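Local coordinates for protein iron transport multicopper oxidase FET3 (Saccharomyces cerevisiae, PDB 1ZPU) that oxidises ferrous to ferric iron with molecular oxygen, using four copper ions, so that the iron can enter the yeast cell through the permease FTR1, at residues I192-G197 and I230-Y236; P304-I310 and F429-R435; E181-D185 and T242-T246. One frame throughout, in Å; residues are numbered along the deposited sequence.

Interaction 1 (I192-G197 and I230-Y236); sequences IVNVGG and ITVAQRY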
loop_
_atom_site.group_PDB
_atom_site.type_symbol
_atom_site.label_atom_id
_atom_site.label_comp_id
_atom_site.label_asym_id
_atom_site.label_seq_id
_atom_site.Cartn_x
_atom_site.Cartn_y
_atom_site.Cartn_z
ATOM N N ILE A 192 -9.063 -4.783 -10.635
ATOM C CA ILE A 192 -7.678 -4.562 -11.036
ATOM C C ILE A 192 -6.900 -4.068 -9.833
ATOM O O ILE A 192 -7.206 -3.004 -9.306
ATOM C CB ILE A 192 -7.559 -3.569 -12.223
ATOM C CG1 ILE A 192 -8.555 -3.935 -13.304
ATOM C CG2 ILE A 192 -6.194 -3.638 -12.856
ATOM C CD1 ILE A 192 -9.001 -2.756 -14.151
ATOM N N VAL A 193 -5.912 -4.850 -9.395
ATOM C CA VAL A 193 -5.122 -4.500 -8.217
ATOM C C VAL A 193 -3.660 -4.383 -8.584
ATOM O O VAL A 193 -3.093 -5.314 -9.173
ATOM C CB VAL A 193 -5.243 -5.573 -7.107
ATOM C CG1 VAL A 193 -4.514 -5.125 -5.856
ATOM C CG2 VAL A 193 -6.706 -5.887 -6.783
ATOM N N ASN A 194 -3.033 -3.263 -8.241
ATOM C CA ASN A 194 -1.581 -3.206 -8.374
ATOM C C ASN A 194 -0.844 -3.670 -7.100
ATOM O O ASN A 194 -0.668 -2.899 -6.153
ATOM C CB ASN A 194 -1.107 -1.841 -8.846
ATOM C CG ASN A 194 0.357 -1.841 -9.136
ATOM O OD1 ASN A 194 1.070 -2.775 -8.726
ATOM N ND2 ASN A 194 0.835 -0.820 -9.836
ATOM N N VAL A 195 -0.441 -4.940 -7.079
ATOM C CA VAL A 195 0.235 -5.524 -5.913
ATOM C C VAL A 195 1.757 -5.413 -6.044
ATOM O O VAL A 195 2.502 -6.201 -5.474
ATOM C CB VAL A 195 -0.169 -6.987 -5.749
ATOM C CG1 VAL A 195 -1.654 -7.090 -5.334
ATOM C CG2 VAL A 195 0.062 -7.717 -7.050
ATOM N N GLY A 196 2.215 -4.441 -6.825
ATOM C CA GLY A 196 3.637 -4.257 -7.062
ATOM C C GLY A 196 4.307 -3.559 -5.893
ATOM O O GLY A 196 3.644 -3.087 -4.958
ATOM N N GLY A 197 5.634 -3.505 -5.941
ATOM C CA GLY A 197 6.405 -2.902 -4.868
ATOM C C GLY A 197 6.955 -1.540 -5.251
ATOM O O GLY A 197 7.444 -0.791 -4.407
ATOM N N ILE A 230 -2.715 3.140 -12.385
ATOM C CA ILE A 230 -2.812 2.476 -11.083
ATOM C C ILE A 230 -1.442 2.435 -10.414
ATOM O O ILE A 230 -0.515 1.787 -10.942
ATOM C CB ILE A 230 -3.296 1.010 -11.223
ATOM C CG1 ILE A 230 -4.453 0.938 -12.226
ATOM C CG2 ILE A 230 -3.684 0.443 -9.891
ATOM C CD1 ILE A 230 -5.059 -0.439 -12.371
ATOM N N THR A 231 -1.310 3.114 -9.269
ATOM C CA THR A 231 -0.070 3.073 -8.490
ATOM C C THR A 231 -0.054 1.779 -7.707
ATOM O O THR A 231 -1.059 1.086 -7.634
ATOM C CB THR A 231 0.066 4.254 -7.469
ATOM O OG1 THR A 231 -0.671 3.967 -6.266
ATOM C CG2 THR A 231 -0.383 5.595 -8.055
ATOM N N VAL A 232 1.078 1.450 -7.090
ATOM C CA VAL A 232 1.123 0.227 -6.285
ATOM C C VAL A 232 0.168 0.397 -5.124
ATOM O O VAL A 232 -0.020 1.511 -4.644
ATOM C CB VAL A 232 2.518 -0.121 -5.793
ATOM C CG1 VAL A 232 3.422 -0.346 -6.964
ATOM C CG2 VAL A 232 3.065 0.952 -4.898
ATOM N N ALA A 233 -0.471 -0.701 -4.727
ATOM C CA ALA A 233 -1.339 -0.739 -3.557
ATOM C C ALA A 233 -2.762 -0.279 -3.824
ATOM O O ALA A 233 -3.649 -0.554 -3.037
ATOM C CB ALA A 233 -0.730 0.056 -2.396
ATOM N N GLN A 234 -2.998 0.433 -4.918
ATOM C CA GLN A 234 -4.377 0.830 -5.182
ATOM C C GLN A 234 -5.181 -0.181 -5.985
ATOM O O GLN A 234 -4.609 -1.028 -6.668
ATOM C CB GLN A 234 -4.545 2.283 -5.670
ATOM C CG GLN A 234 -3.714 2.802 -6.819
ATOM C CD GLN A 234 -3.772 4.354 -6.918
ATOM O OE1 GLN A 234 -3.896 5.064 -5.899
ATOM N NE2 GLN A 234 -3.693 4.878 -8.154
ATOM N N ARG A 235 -6.503 -0.117 -5.845
ATOM C CA ARG A 235 -7.413 -1.031 -6.509
ATOM C C ARG A 235 -8.423 -0.223 -7.294
ATOM O O ARG A 235 -9.037 0.694 -6.748
ATOM C CB ARG A 235 -8.151 -1.881 -5.474
ATOM C CG ARG A 235 -7.286 -2.855 -4.728
ATOM C CD ARG A 235 -6.545 -2.210 -3.559
ATOM N NE ARG A 235 -7.418 -2.014 -2.408
ATOM C CZ ARG A 235 -7.294 -1.044 -1.507
ATOM N NH1 ARG A 235 -6.326 -0.148 -1.610
ATOM N NH2 ARG A 235 -8.161 -0.956 -0.507
ATOM N N TYR A 236 -8.582 -0.533 -8.577
ATOM C CA TYR A 236 -9.738 -0.053 -9.327
ATOM C C TYR A 236 -10.551 -1.270 -9.655
ATOM O O TYR A 236 -10.033 -2.219 -10.220
ATOM C CB TYR A 236 -9.362 0.690 -10.622
ATOM C CG TYR A 236 -8.742 2.056 -10.440
ATOM C CD1 TYR A 236 -9.407 3.221 -10.830
ATOM C CD2 TYR A 236 -7.471 2.184 -9.878
ATOM C CE1 TYR A 236 -8.806 4.488 -10.641
ATOM C CE2 TYR A 236 -6.867 3.416 -9.691
ATOM C CZ TYR A 236 -7.527 4.559 -10.066
ATOM O OH TYR A 236 -6.864 5.740 -9.848
#
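The amide of Asn194 reaches the backbone of Ile230 and Thr231, where the chain enters its turn, because its CG is trans to the backbone N (chi1 -173°); in Ile192 and Ile230 it is the CG2 methyl that takes this place, with CG1 beside the N. From there Asn194 works with both ends. Its ND2 gives a nearly straight bond to Ile230 O (3.1 Å), coming from above that carbonyl's plane, while OD1 accepts from Gly196 N (2.8 Å) and closes an Asx turn. The backbone of Asn194 is held too, its N by Gln234 O and its O by Ala233 N (2.6 Å), so one residue fastens the strand end to the type II turn Thr231-Gln234. The CG2 of Ile192 meets the CD1 of Ile230 at 3.4 Å, the two side chains crossing at about a right angle. On the other face Val193 lies alongside the CG of Arg235, whose guanidinium runs on to Asp437 and to Thr101 O. Ile192 and Tyr236 form an antiparallel hydrogen-bonded pair, Val193 and Arg235 the non-hydrogen-bonded pair next to it. This is the strand pairing of a cupredoxin-type beta-sandwich, here in the second plastocyanin-like domain, its turn packed against the type 3 copper ligand His464.

Interaction 2 (P304-I310 and F429-R435); sequences PYEKEAI and FPEYPMR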
loop_
_atom_site.group_PDB
_atom_site.type_symbol
_atom_site.label_atom_id
_atom_site.label_comp_id
_atom_site.label_asym_id
_atom_site.label_seq_id
_atom_site.Cartn_x
_atom_site.Cartn_y
_atom_site.Cartn_z
ATOM N N PRO A 304 -17.813 9.038 -4.808
ATOM C CA PRO A 304 -18.313 8.008 -3.902
ATOM C C PRO A 304 -19.815 7.796 -4.009
ATOM O O PRO A 304 -20.569 8.766 -4.100
ATOM C CB PRO A 304 -17.982 8.583 -2.530
ATOM C CG PRO A 304 -16.737 9.342 -2.765
ATOM C CD PRO A 304 -16.851 9.931 -4.136
ATOM N N TYR A 305 -20.244 6.539 -4.005
ATOM C CA TYR A 305 -21.670 6.208 -4.031
ATOM C C TYR A 305 -22.353 6.690 -2.755
ATOM O O TYR A 305 -23.443 7.242 -2.806
ATOM C CB TYR A 305 -21.877 4.703 -4.217
ATOM C CG TYR A 305 -23.313 4.299 -4.476
ATOM C CD1 TYR A 305 -23.916 4.542 -5.714
ATOM C CD2 TYR A 305 -24.065 3.662 -3.489
ATOM C CE1 TYR A 305 -25.230 4.168 -5.960
ATOM C CE2 TYR A 305 -25.378 3.289 -3.723
ATOM C CZ TYR A 305 -25.959 3.544 -4.959
ATOM O OH TYR A 305 -27.272 3.177 -5.189
ATOM N N GLU A 306 -21.709 6.471 -1.611
ATOM C CA GLU A 306 -22.144 7.097 -0.363
ATOM C C GLU A 306 -21.447 8.444 -0.206
ATOM O O GLU A 306 -20.272 8.519 0.171
ATOM C CB GLU A 306 -21.896 6.201 0.851
ATOM C CG GLU A 306 -22.977 5.151 1.067
ATOM C CD GLU A 306 -22.489 3.975 1.910
ATOM O OE1 GLU A 306 -21.266 3.687 1.904
ATOM O OE2 GLU A 306 -23.340 3.335 2.573
ATOM N N LYS A 307 -22.180 9.502 -0.538
ATOM C CA LYS A 307 -21.669 10.863 -0.455
ATOM C C LYS A 307 -21.382 11.257 0.981
ATOM O O LYS A 307 -22.197 11.037 1.878
ATOM C CB LYS A 307 -22.674 11.870 -1.027
ATOM C CG LYS A 307 -22.816 11.854 -2.537
ATOM C CD LYS A 307 -23.866 12.889 -2.990
ATOM C CE LYS A 307 -24.691 12.267 -4.128
ATOM N NZ LYS A 307 -24.952 13.255 -5.219
ATOM N N GLU A 308 -20.220 11.850 1.189
ATOM C CA GLU A 308 -19.912 12.482 2.454
ATOM C C GLU A 308 -19.369 13.878 2.158
ATOM O O GLU A 308 -18.416 14.030 1.402
ATOM C CB GLU A 308 -18.906 11.632 3.246
ATOM C CG GLU A 308 -19.538 10.403 3.948
ATOM C CD GLU A 308 -18.512 9.354 4.446
ATOM O OE1 GLU A 308 -17.278 9.605 4.383
ATOM O OE2 GLU A 308 -18.952 8.265 4.901
ATOM N N ALA A 309 -19.991 14.900 2.735
ATOM C CA ALA A 309 -19.531 16.268 2.546
ATOM C C ALA A 309 -18.107 16.449 3.075
ATOM O O ALA A 309 -17.709 15.789 4.035
ATOM C CB ALA A 309 -20.468 17.216 3.230
ATOM N N ILE A 310 -17.344 17.334 2.436
ATOM C CA ILE A 310 -16.001 17.680 2.903
ATOM C C ILE A 310 -16.023 18.033 4.386
ATOM O O ILE A 310 -16.902 18.756 4.831
ATOM C CB ILE A 310 -15.371 18.839 2.071
ATOM C CG1 ILE A 310 -13.950 19.165 2.573
ATOM C CG2 ILE A 310 -16.304 20.066 2.016
ATOM C CD1 ILE A 310 -13.190 20.175 1.726
ATOM N N PHE A 429 -11.793 23.640 -2.898
ATOM C CA PHE A 429 -11.882 22.199 -2.669
ATOM C C PHE A 429 -13.243 21.672 -3.146
ATOM O O PHE A 429 -14.211 22.440 -3.208
ATOM C CB PHE A 429 -11.727 21.869 -1.178
ATOM C CG PHE A 429 -10.458 22.378 -0.543
ATOM C CD1 PHE A 429 -10.514 23.127 0.633
ATOM C CD2 PHE A 429 -9.209 22.075 -1.082
ATOM C CE1 PHE A 429 -9.348 23.588 1.248
ATOM C CE2 PHE A 429 -8.032 22.534 -0.474
ATOM C CZ PHE A 429 -8.101 23.288 0.691
ATOM N N PRO A 430 -13.331 20.360 -3.470
ATOM C CA PRO A 430 -14.623 19.758 -3.829
ATOM C C PRO A 430 -15.603 19.748 -2.657
ATOM O O PRO A 430 -15.177 19.688 -1.496
ATOM C CB PRO A 430 -14.252 18.319 -4.193
ATOM C CG PRO A 430 -12.960 18.075 -3.511
ATOM C CD PRO A 430 -12.237 19.374 -3.525
ATOM N N GLU A 431 -16.899 19.811 -2.965
ATOM C CA GLU A 431 -17.947 19.712 -1.954
ATOM C C GLU A 431 -18.082 18.292 -1.406
ATOM O O GLU A 431 -18.300 18.101 -0.206
ATOM C CB GLU A 431 -19.275 20.158 -2.539
ATOM C CG GLU A 431 -19.403 21.659 -2.715
ATOM C CD GLU A 431 -20.790 22.061 -3.178
ATOM O OE1 GLU A 431 -21.480 21.230 -3.816
ATOM O OE2 GLU A 431 -21.193 23.211 -2.904
ATOM N N TYR A 432 -17.949 17.307 -2.296
ATOM C CA TYR A 432 -18.038 15.900 -1.936
ATOM C C TYR A 432 -16.787 15.159 -2.428
ATOM O O TYR A 432 -16.807 14.538 -3.500
ATOM C CB TYR A 432 -19.300 15.275 -2.531
ATOM C CG TYR A 432 -20.572 15.875 -1.992
ATOM C CD1 TYR A 432 -21.239 16.881 -2.689
ATOM C CD2 TYR A 432 -21.097 15.450 -0.775
ATOM C CE1 TYR A 432 -22.401 17.447 -2.187
ATOM C CE2 TYR A 432 -22.258 16.006 -0.264
ATOM C CZ TYR A 432 -22.906 17.003 -0.974
ATOM O OH TYR A 432 -24.062 17.552 -0.467
ATOM N N PRO A 433 -15.694 15.208 -1.635
ATOM C CA PRO A 433 -14.394 14.735 -2.087
ATOM C C PRO A 433 -14.370 13.244 -2.319
ATOM O O PRO A 433 -15.132 12.503 -1.698
ATOM C CB PRO A 433 -13.467 15.062 -0.911
ATOM C CG PRO A 433 -14.201 16.044 -0.091
ATOM C CD PRO A 433 -15.630 15.693 -0.248
ATOM N N MET A 434 -13.482 12.822 -3.210
ATOM C CA MET A 434 -13.194 11.420 -3.423
ATOM C C MET A 434 -12.590 10.851 -2.140
ATOM O O MET A 434 -12.029 11.595 -1.335
ATOM C CB MET A 434 -12.238 11.289 -4.610
ATOM C CG MET A 434 -11.652 9.921 -4.824
ATOM S SD MET A 434 -10.093 9.712 -3.940
ATOM C CE MET A 434 -8.886 10.346 -5.097
ATOM N N ARG A 435 -12.723 9.540 -1.949
ATOM C CA ARG A 435 -12.152 8.850 -0.800
ATOM C C ARG A 435 -11.412 7.583 -1.235
ATOM O O ARG A 435 -11.909 6.826 -2.084
ATOM C CB ARG A 435 -13.251 8.488 0.191
ATOM C CG ARG A 435 -13.399 9.447 1.340
ATOM C CD ARG A 435 -14.859 9.768 1.607
ATOM N NE ARG A 435 -15.702 8.581 1.720
ATOM C CZ ARG A 435 -16.947 8.521 1.265
ATOM N NH1 ARG A 435 -17.481 9.576 0.662
ATOM N NH2 ARG A 435 -17.658 7.411 1.403
#
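Arg435 reaches into the bend of residues 304-310 and presents its flat guanidinium in two directions at once. At its edge, NH1 and NH2 both point to a single acceptor, Glu306 O, which lies in the guanidinium plane; the NH1 bond measures 3.0 Å and the NH2 bond 3.1 Å. Over one face lies the carboxylate of Glu308, its plane only 18° from that of the guanidinium. Glu308 OE1 sits above the centre of the group, 3.3 Å from Arg435 NE, in a salt bridge made by charge alone, since no N-H points at the oxygen. Pro304 crosses the arginine obliquely, its CB 3.4 Å from Arg435 NH1. An alanine in place of Arg435 would leave Glu306 O without its two donors and is likely to leave the Glu308 carboxylate without its stacked charge partner, freer to turn.

Farther along, Tyr432 turns one ring face to the aliphatic part of Lys307, whose CD lies over it, and its CE2 touches Ala309 CB. Ile310 has CG1 trans to its backbone N (chi1 -179°), which carries CD1 out to Phe429 CB (3.7 Å) with the two side chains at about a right angle; its CB meets Pro433 CG in a similar crossing. The backbone secures this end as well, Ile310 N bonding to Glu431 O at 2.9 Å. Ile404 of strand 401-406 touches both Ile310 and Phe429. Here the linker between strands 271-277 and 316-326 is fastened to the residues leading into strand 434-436 and to that strand itself, an outermost strand of its sheet in the third plastocyanin-like domain of this multicopper oxidase.

Interaction 3 (E181-D185 and T242-T246); sequences EVQPD and TKNDT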
loop_
_atom_site.group_PDB
_atom_site.type_symbol
_atom_site.label_atom_id
_atom_site.label_comp_id
_atom_site.label_asym_id
_atom_site.label_seq_id
_atom_site.Cartn_x
_atom_site.Cartn_y
_atom_site.Cartn_z
ATOM N N GLU A 181 -10.271 -15.992 -20.929
ATOM C CA GLU A 181 -11.320 -16.524 -21.806
ATOM C C GLU A 181 -12.673 -15.912 -21.465
ATOM O O GLU A 181 -13.161 -16.072 -20.348
ATOM C CB GLU A 181 -11.427 -18.035 -21.630
ATOM C CG GLU A 181 -10.101 -18.757 -21.589
ATOM C CD GLU A 181 -10.199 -20.126 -22.227
ATOM O OE1 GLU A 181 -9.408 -20.391 -23.163
ATOM O OE2 GLU A 181 -11.081 -20.928 -21.813
ATOM N N VAL A 182 -13.292 -15.225 -22.418
ATOM C CA VAL A 182 -14.549 -14.543 -22.122
ATOM C C VAL A 182 -15.718 -15.134 -22.875
ATOM O O VAL A 182 -15.524 -15.896 -23.809
ATOM C CB VAL A 182 -14.482 -13.006 -22.361
ATOM C CG1 VAL A 182 -13.570 -12.342 -21.329
ATOM C CG2 VAL A 182 -14.059 -12.682 -23.789
ATOM N N GLN A 183 -16.928 -14.790 -22.446
ATOM C CA GLN A 183 -18.162 -15.129 -23.166
ATOM C C GLN A 183 -18.733 -13.871 -23.808
ATOM O O GLN A 183 -18.626 -12.786 -23.241
ATOM C CB GLN A 183 -19.204 -15.711 -22.210
ATOM C CG GLN A 183 -18.787 -16.997 -21.533
ATOM C CD GLN A 183 -18.826 -18.177 -22.473
ATOM O OE1 GLN A 183 -19.740 -18.315 -23.301
ATOM N NE2 GLN A 183 -17.835 -19.047 -22.354
ATOM N N PRO A 184 -19.352 -14.003 -24.990
ATOM C CA PRO A 184 -19.920 -12.826 -25.657
ATOM C C PRO A 184 -21.046 -12.195 -24.845
ATOM O O PRO A 184 -21.707 -12.887 -24.064
ATOM C CB PRO A 184 -20.493 -13.405 -26.952
ATOM C CG PRO A 184 -20.739 -14.857 -26.641
ATOM C CD PRO A 184 -19.584 -15.235 -25.767
ATOM N N ASP A 185 -21.257 -10.894 -25.030
ATOM C CA ASP A 185 -22.388 -10.182 -24.422
ATOM C C ASP A 185 -22.523 -10.474 -22.927
ATOM O O ASP A 185 -23.555 -10.926 -22.448
ATOM C CB ASP A 185 -23.698 -10.507 -25.165
ATOM C CG ASP A 185 -24.883 -9.704 -24.642
ATOM O OD1 ASP A 185 -24.698 -8.497 -24.359
ATOM O OD2 ASP A 185 -25.991 -10.274 -24.500
ATOM N N THR A 242 -18.602 -7.335 -22.665
ATOM C CA THR A 242 -18.021 -7.982 -23.834
ATOM C C THR A 242 -18.910 -7.837 -25.074
ATOM O O THR A 242 -20.121 -7.644 -24.959
ATOM C CB THR A 242 -17.703 -9.474 -23.540
ATOM O OG1 THR A 242 -18.910 -10.183 -23.259
ATOM C CG2 THR A 242 -16.765 -9.603 -22.334
ATOM N N LYS A 243 -18.283 -7.937 -26.246
ATOM C CA LYS A 243 -18.922 -7.748 -27.539
ATOM C C LYS A 243 -19.743 -8.957 -27.962
ATOM O O LYS A 243 -19.638 -10.018 -27.357
ATOM C CB LYS A 243 -17.848 -7.476 -28.593
ATOM C CG LYS A 243 -16.792 -6.502 -28.141
ATOM C CD LYS A 243 -16.217 -5.661 -29.270
ATOM C CE LYS A 243 -15.400 -4.512 -28.663
ATOM N NZ LYS A 243 -15.119 -3.356 -29.584
ATOM N N ASN A 244 -20.551 -8.793 -29.013
ATOM C CA ASN A 244 -21.382 -9.879 -29.520
ATOM C C ASN A 244 -20.641 -10.879 -30.401
ATOM O O ASN A 244 -21.069 -12.027 -30.529
ATOM C CB ASN A 244 -22.632 -9.335 -30.214
ATOM C CG ASN A 244 -23.639 -8.778 -29.224
ATOM O OD1 ASN A 244 -23.409 -8.822 -28.013
ATOM N ND2 ASN A 244 -24.755 -8.245 -29.728
ATOM N N ASP A 245 -19.526 -10.452 -30.989
ATOM C CA ASP A 245 -18.741 -11.315 -31.870
ATOM C C ASP A 245 -17.709 -12.187 -31.149
ATOM O O ASP A 245 -16.892 -11.709 -30.350
ATOM C CB ASP A 245 -18.038 -10.482 -32.930
ATOM C CG ASP A 245 -19.001 -9.840 -33.889
ATOM O OD1 ASP A 245 -18.814 -8.635 -34.175
ATOM O OD2 ASP A 245 -19.941 -10.531 -34.359
ATOM N N THR A 246 -17.747 -13.473 -31.463
ATOM C CA THR A 246 -16.733 -14.414 -31.016
ATOM C C THR A 246 -15.667 -14.548 -32.112
ATOM O O THR A 246 -14.942 -15.531 -32.179
ATOM C CB THR A 246 -17.400 -15.764 -30.636
ATOM O OG1 THR A 246 -18.234 -15.543 -29.492
ATOM C CG2 THR A 246 -16.374 -16.845 -30.273
#
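Thr242 meets Gln183 through its hydroxyl, which chi1 (63°) tucks between its own backbone N and carbonyl carbon. There OG1 donates to Gln183 O at 2.6 Å, lying in the plane of that carbonyl, and Thr242 OG1 in turn accepts from Thr186 N just beyond the segment. The rotation leaves CG2 trans to the carbonyl carbon, where it faces Val182 CB at 4.1 Å in a small apolar patch. The second bond is of backbone atoms: Asp185 N donates to Lys243 O (3.0 Å). Asp185 and Asn244 then run side by side in the same direction, with Asp185 CB 3.3 Å from Asn244 OD1 and the carboxylate and amide planes nearly perpendicular. The acid's own polar partner is His241, through OD1. Pro184 presents its ring to the other loop, its CB 3.5 Å from Lys243 O and its CG 3.9 Å from Thr246 OG1, while Thr246 also touches an N-acetylglucosamine. The two loops lie at one end of the second plastocyanin-like domain, residues 181-185 leading from strand 179-181 into strand 187-194 and residues 242-246 from strand 235-241 to strand 250-256, with Met276 of strand 271-277 and Tyr188 of strand 187-194 packed against both Val182 and Thr242.

How the interactions relate
Interactions 1 and 3 sit toward opposite ends of the same strand pair, 187-194 and 235-241, the first on the strands and the adjoining turn, the second between the loops that flank them; along the chain interaction 1 is nested inside the loop that interaction 3 closes. Their chemistry follows their depth. Interaction 1 is wholly buried, close to the copper cluster, and relies on regular backbone pairing plus one doubly used amide; interaction 3 lies far out beside sugar and makes do with two hydrogen bonds between loops. Interaction 2, partly buried, follows both in sequence. It ties a linker to another domain and is the one of the three whose segments are joined by a salt bridge.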